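Local atomic coordinates of RimK-related lysine biosynthesis protein (Thermococcus kodakarensis, PDB entry 5K2M), a protein that binds ADP and magnesium ions as an ATP-grasp enzyme of the LysX subfamily and probably ligates an amino acid to a carrier or substrate carboxylate in amino-acid biosynthesis. Residues 82-87 and 156-161; 115-120 and 133-138; 87-92 and 219-224. All blocks are in the same frame, centred on the assembly; numbering follows the deposited sequence.

Contact 1: 82-87 and 156-161. With ADP (adenosine-5'-diphosphate), chain O.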
loop_
_atom_site.group_PDB
_atom_site.type_symbol
_atom_site.label_atom_id
_atom_site.label_comp_id
_atom_site.label_asym_id
_atom_site.label_seq_id
_atom_site.Cartn_x
_atom_site.Cartn_y
_atom_site.Cartn_z
ATOM N N ASP A 82 19.349 33.666 20.417
ATOM C CA ASP A 82 19.650 34.173 19.098
ATOM C C ASP A 82 19.760 35.682 19.171
ATOM O O ASP A 82 18.808 36.341 19.590
ATOM C CB ASP A 82 18.541 33.777 18.115
ATOM C CG ASP A 82 18.891 34.134 16.699
ATOM O OD1 ASP A 82 19.544 33.303 16.050
ATOM O OD2 ASP A 82 18.593 35.267 16.262
ATOM N N LYS A 83 20.899 36.240 18.768
ATOM C CA LYS A 83 21.100 37.682 18.894
ATOM C C LYS A 83 19.979 38.449 18.210
ATOM O O LYS A 83 19.478 39.421 18.752
ATOM C CB LYS A 83 22.453 38.120 18.317
ATOM C CG LYS A 83 23.680 37.607 19.058
ATOM C CD LYS A 83 23.730 38.145 20.472
ATOM C CE LYS A 83 25.127 38.043 21.074
ATOM N NZ LYS A 83 25.582 36.634 21.246
ATOM N N LEU A 84 19.560 37.986 17.036
ATOM C CA LEU A 84 18.625 38.738 16.211
ATOM C C LEU A 84 17.204 38.613 16.723
ATOM O O LEU A 84 16.525 39.611 16.873
ATOM C CB LEU A 84 18.725 38.297 14.746
ATOM C CG LEU A 84 17.921 39.051 13.690
ATOM C CD1 LEU A 84 17.912 40.551 13.937
ATOM C CD2 LEU A 84 18.488 38.787 12.309
ATOM N N PHE A 85 16.752 37.394 16.992
ATOM C CA PHE A 85 15.414 37.194 17.577
ATOM C C PHE A 85 15.320 37.915 18.929
ATOM O O PHE A 85 14.295 38.538 19.239
ATOM C CB PHE A 85 15.077 35.706 17.755
ATOM C CG PHE A 85 14.519 35.035 16.528
ATOM C CD1 PHE A 85 15.327 34.765 15.424
ATOM C CD2 PHE A 85 13.183 34.624 16.493
ATOM C CE1 PHE A 85 14.818 34.115 14.301
ATOM C CE2 PHE A 85 12.659 33.989 15.370
ATOM C CZ PHE A 85 13.482 33.732 14.273
ATOM N N ALA A 86 16.391 37.873 19.716
ATOM C CA ALA A 86 16.383 38.562 21.012
ATOM C C ALA A 86 16.296 40.084 20.897
ATOM O O ALA A 86 15.500 40.694 21.629
ATOM C CB ALA A 86 17.559 38.156 21.879
ATOM N N THR A 87 17.050 40.714 19.985
ATOM C CA THR A 87 16.952 42.173 19.920
ATOM C C THR A 87 15.589 42.571 19.392
ATOM O O THR A 87 15.049 43.572 19.827
ATOM C CB THR A 87 18.089 42.947 19.188
ATOM O OG1 THR A 87 17.678 43.346 17.875
ATOM C CG2 THR A 87 19.348 42.226 19.151
ATOM N N TYR A 156 25.928 31.508 9.629
ATOM C CA TYR A 156 26.889 32.588 9.459
ATOM C C TYR A 156 26.526 33.465 8.277
ATOM O O TYR A 156 27.194 34.452 8.043
ATOM C CB TYR A 156 28.309 32.058 9.255
ATOM C CG TYR A 156 28.885 31.399 10.468
ATOM C CD1 TYR A 156 28.884 32.046 11.689
ATOM C CD2 TYR A 156 29.449 30.131 10.397
ATOM C CE1 TYR A 156 29.411 31.447 12.820
ATOM C CE2 TYR A 156 29.988 29.526 11.523
ATOM C CZ TYR A 156 29.968 30.191 12.731
ATOM O OH TYR A 156 30.476 29.614 13.875
ATOM N N GLY A 157 25.504 33.076 7.515
ATOM C CA GLY A 157 24.971 33.897 6.438
ATOM C C GLY A 157 23.869 34.858 6.879
ATOM O O GLY A 157 23.307 35.582 6.057
ATOM N N ILE A 158 23.537 34.853 8.169
ATOM C CA ILE A 158 22.672 35.876 8.745
ATOM C C ILE A 158 23.607 36.915 9.364
ATOM O O ILE A 158 24.324 36.631 10.337
ATOM C CB ILE A 158 21.732 35.291 9.814
ATOM C CG1 ILE A 158 21.045 34.024 9.294
ATOM C CG2 ILE A 158 20.707 36.329 10.248
ATOM C CD1 ILE A 158 20.287 34.183 7.993
ATOM N N HIS A 159 23.606 38.112 8.794
ATOM C CA HIS A 159 24.588 39.135 9.144
ATOM C C HIS A 159 24.019 40.160 10.098
ATOM O O HIS A 159 23.188 40.982 9.707
ATOM C CB HIS A 159 25.095 39.814 7.886
ATOM C CG HIS A 159 25.770 38.876 6.947
ATOM N ND1 HIS A 159 27.055 38.425 7.149
ATOM C CD2 HIS A 159 25.327 38.267 5.827
ATOM C CE1 HIS A 159 27.381 37.590 6.180
ATOM N NE2 HIS A 159 26.353 37.487 5.358
ATOM N N TYR A 160 24.492 40.106 11.345
ATOM C CA TYR A 160 24.003 40.935 12.437
ATOM C C TYR A 160 25.124 41.823 12.926
ATOM O O TYR A 160 26.247 41.348 13.199
ATOM C CB TYR A 160 23.510 40.035 13.576
ATOM C CG TYR A 160 23.095 40.756 14.836
ATOM C CD1 TYR A 160 21.806 41.227 15.002
ATOM C CD2 TYR A 160 24.005 40.961 15.868
ATOM C CE1 TYR A 160 21.424 41.877 16.168
ATOM C CE2 TYR A 160 23.644 41.613 17.031
ATOM C CZ TYR A 160 22.351 42.054 17.187
ATOM O OH TYR A 160 22.003 42.694 18.352
ATOM N N PHE A 161 24.816 43.114 13.045
ATOM C CA PHE A 161 25.810 44.138 13.360
ATOM C C PHE A 161 25.255 45.125 14.384
ATOM O O PHE A 161 24.070 45.371 14.416
ATOM C CB PHE A 161 26.147 44.958 12.111
ATOM C CG PHE A 161 26.795 44.187 11.008
ATOM C CD1 PHE A 161 28.169 44.009 10.982
ATOM C CD2 PHE A 161 26.044 43.686 9.959
ATOM C CE1 PHE A 161 28.780 43.333 9.938
ATOM C CE2 PHE A 161 26.652 42.999 8.918
ATOM C CZ PHE A 161 28.021 42.825 8.909
HETATM P PB ADP O . 28.427 36.818 23.448
HETATM O O1B ADP O . 28.835 37.216 24.839
HETATM O O2B ADP O . 29.518 36.144 22.651
HETATM O O3B ADP O . 27.129 36.058 23.344
HETATM P PA ADP O . 28.073 39.684 23.241
HETATM O O1A ADP O . 27.639 39.661 24.693
HETATM O O2A ADP O . 27.216 40.492 22.321
HETATM O O3A ADP O . 28.217 38.204 22.636
HETATM O "O5'" ADP O . 29.573 40.242 23.140
HETATM C "C5'" ADP O . 30.581 39.818 24.031
HETATM C "C4'" ADP O . 31.262 41.027 24.650
HETATM O "O4'" ADP O . 31.851 41.824 23.616
HETATM C "C3'" ADP O . 30.345 41.951 25.436
HETATM O "O3'" ADP O . 30.239 41.555 26.812
HETATM C "C2'" ADP O . 31.048 43.285 25.270
HETATM O "O2'" ADP O . 32.119 43.445 26.197
HETATM C "C1'" ADP O . 31.664 43.207 23.894
HETATM N N9 ADP O . 30.754 43.784 22.894
HETATM C C8 ADP O . 29.815 43.121 22.187
HETATM N N7 ADP O . 29.137 43.944 21.369
HETATM C C5 ADP O . 29.646 45.174 21.566
HETATM C C6 ADP O . 29.408 46.506 21.013
HETATM N N6 ADP O . 28.456 46.696 20.075
HETATM N N1 ADP O . 30.167 47.517 21.481
HETATM C C2 ADP O . 31.113 47.342 22.414
HETATM N N3 ADP O . 31.391 46.161 22.964
HETATM C C4 ADP O . 30.706 45.064 22.579
#
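Tyr160 turns its ring off strand 159-161 toward helix 83-87 because a chi1 of 174° sets CG anti to N, and there Lys83 places CB over one ring face. That CB lies 4.0 Å from the centroid of the Tyr160 ring, 15° off the ring normal and offset toward the rim, a CH-pi contact. Lys83 then bends at chi2 and again at chi4, which carries its ammonium away from the tyrosine and onto the diphosphate of ADP: Lys83 NZ is 2.7 Å from ADP O3B, with a weak second bond to the bridging O3A. Glu241, a magnesium ligand, accepts from the same NZ. Leu84 uses both methyls. Its CD1 meets the ring edge of Tyr160 at CD1, 4.1 Å away and near the ring plane, while Leu84 CD2 packs 3.9 Å from Ile158 CG2, the two side chains crossing at about a right angle. Asp82 caps the helix: its OD2 takes a nearly straight bond from Phe85 N (2.9 Å, 171°) through the anti lone pair, and a weak one from Leu84 N. OD1 of the same carboxylate is bonded to Tyr58 of the second subunit. Without the Tyr160 ring, as with an alanine here, Lys83 CB would probably lose the face it rests on and a gap would open between helix and strand. The lysine thus keeps its aliphatic root against an aromatic face and its charge among anions, consistent with a role in neutralising the nucleotide's phosphates.

Contact 2: 115-120 and 133-138. With ADP (adenosine-5'-diphosphate), chain O.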
loop_
_atom_site.group_PDB
_atom_site.type_symbol
_atom_site.label_atom_id
_atom_site.label_comp_id
_atom_site.label_asym_id
_atom_site.label_seq_id
_atom_site.Cartn_x
_atom_site.Cartn_y
_atom_site.Cartn_z
ATOM N N LEU A 115 25.024 52.611 10.129
ATOM C CA LEU A 115 25.682 52.488 11.419
ATOM C C LEU A 115 26.977 53.280 11.501
ATOM O O LEU A 115 27.444 53.601 12.593
ATOM C CB LEU A 115 25.980 51.015 11.692
ATOM C CG LEU A 115 25.052 50.184 12.588
ATOM C CD1 LEU A 115 23.643 50.720 12.733
ATOM C CD2 LEU A 115 25.046 48.738 12.134
ATOM N N GLY A 116 27.571 53.585 10.354
ATOM C CA GLY A 116 28.901 54.182 10.341
ATOM C C GLY A 116 29.939 53.222 10.899
ATOM O O GLY A 116 29.637 52.070 11.222
ATOM N N TYR A 117 31.165 53.703 11.012
ATOM C CA TYR A 117 32.268 52.899 11.500
ATOM C C TYR A 117 32.757 53.575 12.746
ATOM O O TYR A 117 32.690 54.779 12.836
ATOM C CB TYR A 117 33.420 52.873 10.496
ATOM C CG TYR A 117 33.167 52.109 9.212
ATOM C CD1 TYR A 117 33.182 50.710 9.186
ATOM C CD2 TYR A 117 32.957 52.789 8.006
ATOM C CE1 TYR A 117 32.975 50.010 7.997
ATOM C CE2 TYR A 117 32.746 52.104 6.823
ATOM C CZ TYR A 117 32.763 50.721 6.813
ATOM O OH TYR A 117 32.554 50.068 5.621
ATOM N N PRO A 118 33.286 52.815 13.706
ATOM C CA PRO A 118 33.462 51.375 13.632
ATOM C C PRO A 118 32.191 50.657 14.028
ATOM O O PRO A 118 31.368 51.204 14.751
ATOM C CB PRO A 118 34.574 51.113 14.643
ATOM C CG PRO A 118 34.436 52.199 15.642
ATOM C CD PRO A 118 33.759 53.362 14.988
ATOM N N LEU A 119 32.034 49.437 13.555
ATOM C CA LEU A 119 30.876 48.650 13.913
ATOM C C LEU A 119 31.324 47.289 14.421
ATOM O O LEU A 119 32.492 46.916 14.298
ATOM C CB LEU A 119 29.890 48.548 12.741
ATOM C CG LEU A 119 30.409 48.080 11.384
ATOM C CD1 LEU A 119 30.495 46.565 11.357
ATOM C CD2 LEU A 119 29.488 48.546 10.274
ATOM N N VAL A 120 30.377 46.572 15.015
ATOM C CA VAL A 120 30.629 45.275 15.589
ATOM C C VAL A 120 29.847 44.218 14.826
ATOM O O VAL A 120 28.637 44.340 14.625
ATOM C CB VAL A 120 30.263 45.257 17.083
ATOM C CG1 VAL A 120 30.325 43.845 17.633
ATOM C CG2 VAL A 120 31.203 46.186 17.856
ATOM N N ALA A 133 33.838 40.673 16.050
ATOM C CA ALA A 133 34.798 41.469 15.293
ATOM C C ALA A 133 34.468 42.952 15.371
ATOM O O ALA A 133 33.321 43.352 15.171
ATOM C CB ALA A 133 34.833 41.031 13.844
ATOM N N LYS A 134 35.492 43.758 15.649
ATOM C CA LYS A 134 35.413 45.208 15.545
ATOM C C LYS A 134 35.925 45.618 14.168
ATOM O O LYS A 134 37.093 45.394 13.829
ATOM C CB LYS A 134 36.253 45.855 16.640
ATOM C CG LYS A 134 36.168 47.367 16.712
ATOM C CD LYS A 134 36.930 47.867 17.922
ATOM C CE LYS A 134 36.732 49.355 18.160
ATOM N NZ LYS A 134 37.516 50.161 17.207
ATOM N N VAL A 135 35.036 46.230 13.390
ATOM C CA VAL A 135 35.285 46.572 12.002
ATOM C C VAL A 135 35.354 48.082 11.848
ATOM O O VAL A 135 34.348 48.768 12.006
ATOM C CB VAL A 135 34.146 46.023 11.138
ATOM C CG1 VAL A 135 34.334 46.388 9.670
ATOM C CG2 VAL A 135 34.056 44.523 11.315
ATOM N N ASN A 136 36.539 48.584 11.504
ATOM C CA ASN A 136 36.812 50.016 11.466
ATOM C C ASN A 136 36.702 50.636 10.081
ATOM O O ASN A 136 36.613 51.861 9.957
ATOM C CB ASN A 136 38.204 50.298 12.024
ATOM C CG ASN A 136 38.359 49.845 13.456
ATOM O OD1 ASN A 136 37.410 49.866 14.235
ATOM N ND2 ASN A 136 39.558 49.423 13.809
ATOM N N ASP A 137 36.716 49.804 9.039
ATOM C CA ASP A 137 36.615 50.307 7.683
ATOM C C ASP A 137 36.109 49.262 6.706
ATOM O O ASP A 137 35.843 48.125 7.082
ATOM C CB ASP A 137 37.966 50.894 7.221
ATOM C CG ASP A 137 39.101 49.882 7.260
ATOM O OD1 ASP A 137 38.865 48.682 6.995
ATOM O OD2 ASP A 137 40.246 50.308 7.536
ATOM N N ARG A 138 35.967 49.686 5.453
ATOM C CA ARG A 138 35.430 48.867 4.383
ATOM C C ARG A 138 36.267 47.597 4.168
ATOM O O ARG A 138 35.714 46.513 3.992
ATOM C CB ARG A 138 35.343 49.724 3.111
ATOM C CG ARG A 138 34.968 48.994 1.831
ATOM C CD ARG A 138 33.581 48.375 1.877
ATOM N NE ARG A 138 33.289 47.748 0.589
ATOM C CZ ARG A 138 32.320 48.093 -0.253
ATOM N NH1 ARG A 138 31.455 49.051 0.031
ATOM N NH2 ARG A 138 32.205 47.442 -1.393
HETATM P PB ADP O . 28.427 36.818 23.448
HETATM O O1B ADP O . 28.835 37.216 24.839
HETATM O O2B ADP O . 29.518 36.144 22.651
HETATM O O3B ADP O . 27.129 36.058 23.344
HETATM P PA ADP O . 28.073 39.684 23.241
HETATM O O1A ADP O . 27.639 39.661 24.693
HETATM O O2A ADP O . 27.216 40.492 22.321
HETATM O O3A ADP O . 28.217 38.204 22.636
HETATM O "O5'" ADP O . 29.573 40.242 23.140
HETATM C "C5'" ADP O . 30.581 39.818 24.031
HETATM C "C4'" ADP O . 31.262 41.027 24.650
HETATM O "O4'" ADP O . 31.851 41.824 23.616
HETATM C "C3'" ADP O . 30.345 41.951 25.436
HETATM O "O3'" ADP O . 30.239 41.555 26.812
HETATM C "C2'" ADP O . 31.048 43.285 25.270
HETATM O "O2'" ADP O . 32.119 43.445 26.197
HETATM C "C1'" ADP O . 31.664 43.207 23.894
HETATM N N9 ADP O . 30.754 43.784 22.894
HETATM C C8 ADP O . 29.815 43.121 22.187
HETATM N N7 ADP O . 29.137 43.944 21.369
HETATM C C5 ADP O . 29.646 45.174 21.566
HETATM C C6 ADP O . 29.408 46.506 21.013
HETATM N N6 ADP O . 28.456 46.696 20.075
HETATM N N1 ADP O . 30.167 47.517 21.481
HETATM C C2 ADP O . 31.113 47.342 22.414
HETATM N N3 ADP O . 31.391 46.161 22.964
HETATM C C4 ADP O . 30.706 45.064 22.579
#
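Leu119 and Val135 exchange two backbone hydrogen bonds, and Ala133 and Ser121 continue the pairing. Val135 N gives a nearly straight bond (2.8 Å, 174°) to Leu119 O, while Leu119 N donates over 2.9 Å to Val135 O. Val135 O is also approached by Pro118 CA in a CA-H...O contact of 3.2 Å, and it lies at the edge of the Tyr117 ring, in its plane. In the neighbouring non-hydrogen-bonded pair, Val120 with Lys134, a similar contact runs from Val120 CA to Ala133 O. Lys134 bends at chi4 and donates a hydrogen bond of 3.0 Å from NZ to Asn136 OD1, beside the ring of Pro118; it also makes a cation-pi contact with Phe164. The other end of that amide, Asn136 ND2, is bonded to Asp137 and Asp139 of the third subunit, and Asp137 OD2 accepts from Asn136 there. Asp137 caps helix 138-150, its OD1 bonded to Ser140, and its CA sits over one face of the Tyr117 ring, 3.8 Å from the centroid, a CH-pi contact. Leu119 and Val135 point the same way, with Leu119 CD1 3.7 Å from Val135 CB. On the opposite face of the sheet Val120 CG2 comes 3.6 Å from N6 of ADP. Together the strands form an edge hairpin of the four-stranded antiparallel sheet of the ATP-grasp fold, 133-135 being its outermost strand within the chain, with Val120 packed against the adenine.

Contact 3: 87-92 and 219-224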
loop_
_atom_site.group_PDB
_atom_site.type_symbol
_atom_site.label_atom_id
_atom_site.label_comp_id
_atom_site.label_asym_id
_atom_site.label_seq_id
_atom_site.Cartn_x
_atom_site.Cartn_y
_atom_site.Cartn_z
ATOM N N THR A 87 17.050 40.714 19.985
ATOM C CA THR A 87 16.952 42.173 19.920
ATOM C C THR A 87 15.589 42.571 19.392
ATOM O O THR A 87 15.049 43.572 19.827
ATOM C CB THR A 87 18.089 42.947 19.188
ATOM O OG1 THR A 87 17.678 43.346 17.875
ATOM C CG2 THR A 87 19.348 42.226 19.151
ATOM N N LEU A 88 15.019 41.773 18.490
ATOM C CA LEU A 88 13.642 42.017 18.031
ATOM C C LEU A 88 12.657 42.073 19.200
ATOM O O LEU A 88 11.800 42.942 19.253
ATOM C CB LEU A 88 13.208 40.977 16.996
ATOM C CG LEU A 88 13.356 41.295 15.500
ATOM C CD1 LEU A 88 14.241 42.489 15.177
ATOM C CD2 LEU A 88 13.772 40.093 14.669
ATOM N N ARG A 89 12.788 41.173 20.162
ATOM C CA ARG A 89 11.869 41.207 21.295
ATOM C C ARG A 89 12.194 42.341 22.277
ATOM O O ARG A 89 11.298 42.872 22.915
ATOM C CB ARG A 89 11.810 39.846 21.986
ATOM C CG ARG A 89 10.440 39.576 22.577
ATOM C CD ARG A 89 10.107 38.102 22.661
ATOM N NE ARG A 89 9.857 37.490 21.356
ATOM C CZ ARG A 89 8.715 37.565 20.671
ATOM N NH1 ARG A 89 7.681 38.265 21.128
ATOM N NH2 ARG A 89 8.609 36.940 19.506
ATOM N N LEU A 90 13.470 42.719 22.383
ATOM C CA LEU A 90 13.879 43.845 23.232
ATOM C C LEU A 90 13.521 45.223 22.649
ATOM O O LEU A 90 13.312 46.177 23.396
ATOM C CB LEU A 90 15.383 43.801 23.507
ATOM C CG LEU A 90 15.848 42.638 24.379
ATOM C CD1 LEU A 90 17.347 42.406 24.243
ATOM C CD2 LEU A 90 15.440 42.852 25.829
ATOM N N ALA A 91 13.435 45.322 21.324
ATOM C CA ALA A 91 13.277 46.610 20.652
ATOM C C ALA A 91 11.946 47.250 20.983
ATOM O O ALA A 91 10.915 46.597 20.964
ATOM C CB ALA A 91 13.419 46.439 19.150
ATOM N N GLY A 92 11.972 48.534 21.311
ATOM C CA GLY A 92 10.769 49.225 21.752
ATOM C C GLY A 92 10.466 49.072 23.239
ATOM O O GLY A 92 9.702 49.867 23.781
ATOM N N GLU A 219 11.184 41.197 31.238
ATOM C CA GLU A 219 9.741 41.297 30.953
ATOM C C GLU A 219 9.437 41.317 29.452
ATOM O O GLU A 219 8.356 40.919 29.032
ATOM C CB GLU A 219 9.116 42.514 31.675
ATOM C CG GLU A 219 8.942 42.244 33.167
ATOM C CD GLU A 219 8.567 43.445 34.024
ATOM O OE1 GLU A 219 8.605 44.607 33.562
ATOM O OE2 GLU A 219 8.247 43.205 35.206
ATOM N N ALA A 220 10.397 41.751 28.647
ATOM C CA ALA A 220 10.298 41.573 27.199
ATOM C C ALA A 220 10.104 40.103 26.791
ATOM O O ALA A 220 9.484 39.826 25.773
ATOM C CB ALA A 220 11.529 42.139 26.508
ATOM N N PHE A 221 10.650 39.179 27.584
ATOM C CA PHE A 221 10.515 37.751 27.352
ATOM C C PHE A 221 9.401 37.116 28.184
ATOM O O PHE A 221 8.670 36.265 27.679
ATOM C CB PHE A 221 11.875 37.065 27.574
ATOM C CG PHE A 221 12.901 37.501 26.571
ATOM C CD1 PHE A 221 12.987 36.873 25.336
ATOM C CD2 PHE A 221 13.696 38.613 26.812
ATOM C CE1 PHE A 221 13.885 37.310 24.374
ATOM C CE2 PHE A 221 14.597 39.052 25.859
ATOM C CZ PHE A 221 14.698 38.390 24.638
ATOM N N GLY A 222 9.288 37.508 29.450
ATOM C CA GLY A 222 8.146 37.121 30.282
ATOM C C GLY A 222 8.232 35.767 30.964
ATOM O O GLY A 222 7.257 35.307 31.552
ATOM N N GLU A 223 9.392 35.123 30.910
ATOM C CA GLU A 223 9.571 33.833 31.562
ATOM C C GLU A 223 11.041 33.561 31.772
ATOM O O GLU A 223 11.903 34.212 31.168
ATOM C CB GLU A 223 8.982 32.696 30.707
ATOM C CG GLU A 223 9.508 32.655 29.277
ATOM C CD GLU A 223 9.165 31.369 28.524
ATOM O OE1 GLU A 223 8.600 31.458 27.417
ATOM O OE2 GLU A 223 9.478 30.261 29.002
ATOM N N GLY A 224 11.313 32.588 32.631
ATOM C CA GLY A 224 12.618 31.943 32.687
ATOM C C GLY A 224 13.677 32.616 33.531
ATOM O O GLY A 224 13.402 33.536 34.303
#
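Arg89 and Leu90, near the end of helix 83-90, pack against the Phe221 ring from the same side in the ATP-grasp domain, where the loop after helix 208-219 turns toward strand 225-233. Phe221 has CG anti to its carbonyl carbon (chi1 -65°), which carries the ring to the helix. Neither partner meets the ring squarely: both approach obliquely, at different ring atoms. Arg89 CB is 4.1 Å from Phe221 CE1, with Arg89 CD near CD1, and the guanidinium plane stands 64° from the ring plane, so the charged group is not stacked on the phenyl. The Arg89 chain bends at chi3, and NE forms a salt bridge with Glu79. Across CZ from CE1, Leu90 CD2 packs 3.9 Å from Phe221 CE2. Leu90 CD2 is also 4.0 Å from Ala220 CB, whose bond from CA points toward the helix. Beyond these residues, Val239 and Val242 of strand 236-243 pack on Leu90 and Phe221 respectively, and Leu76 of helix 74-80 also packs on Phe221. The aliphatic part of the arginine extends past the ring to the loop backbone, where Arg89 CG rests 3.3 Å from the carbonyl O of Ala220.

Overall arrangement
Helix 83-90 links contact 1 and contact 3: they share Thr87, their centres lie 15 Å apart, and Ala86 O touches Phe221 CZ at 3.9 Å. Contact 1 meets contact 2 through neighbouring strands 159-163 and 119-122, with Phe161 CD1 3.5 Å from Leu119 CD1. Contacts 1 and 2 reach opposite ends of ADP, Lys83 at the diphosphate and Val120 at the adenine, and their centres are 16 Å apart. Contact 3 stands back from the pocket, the Leu90 side chain being about 10 Å from ADP. It does not touch contact 2, whose nearest atoms are about 11 Å away.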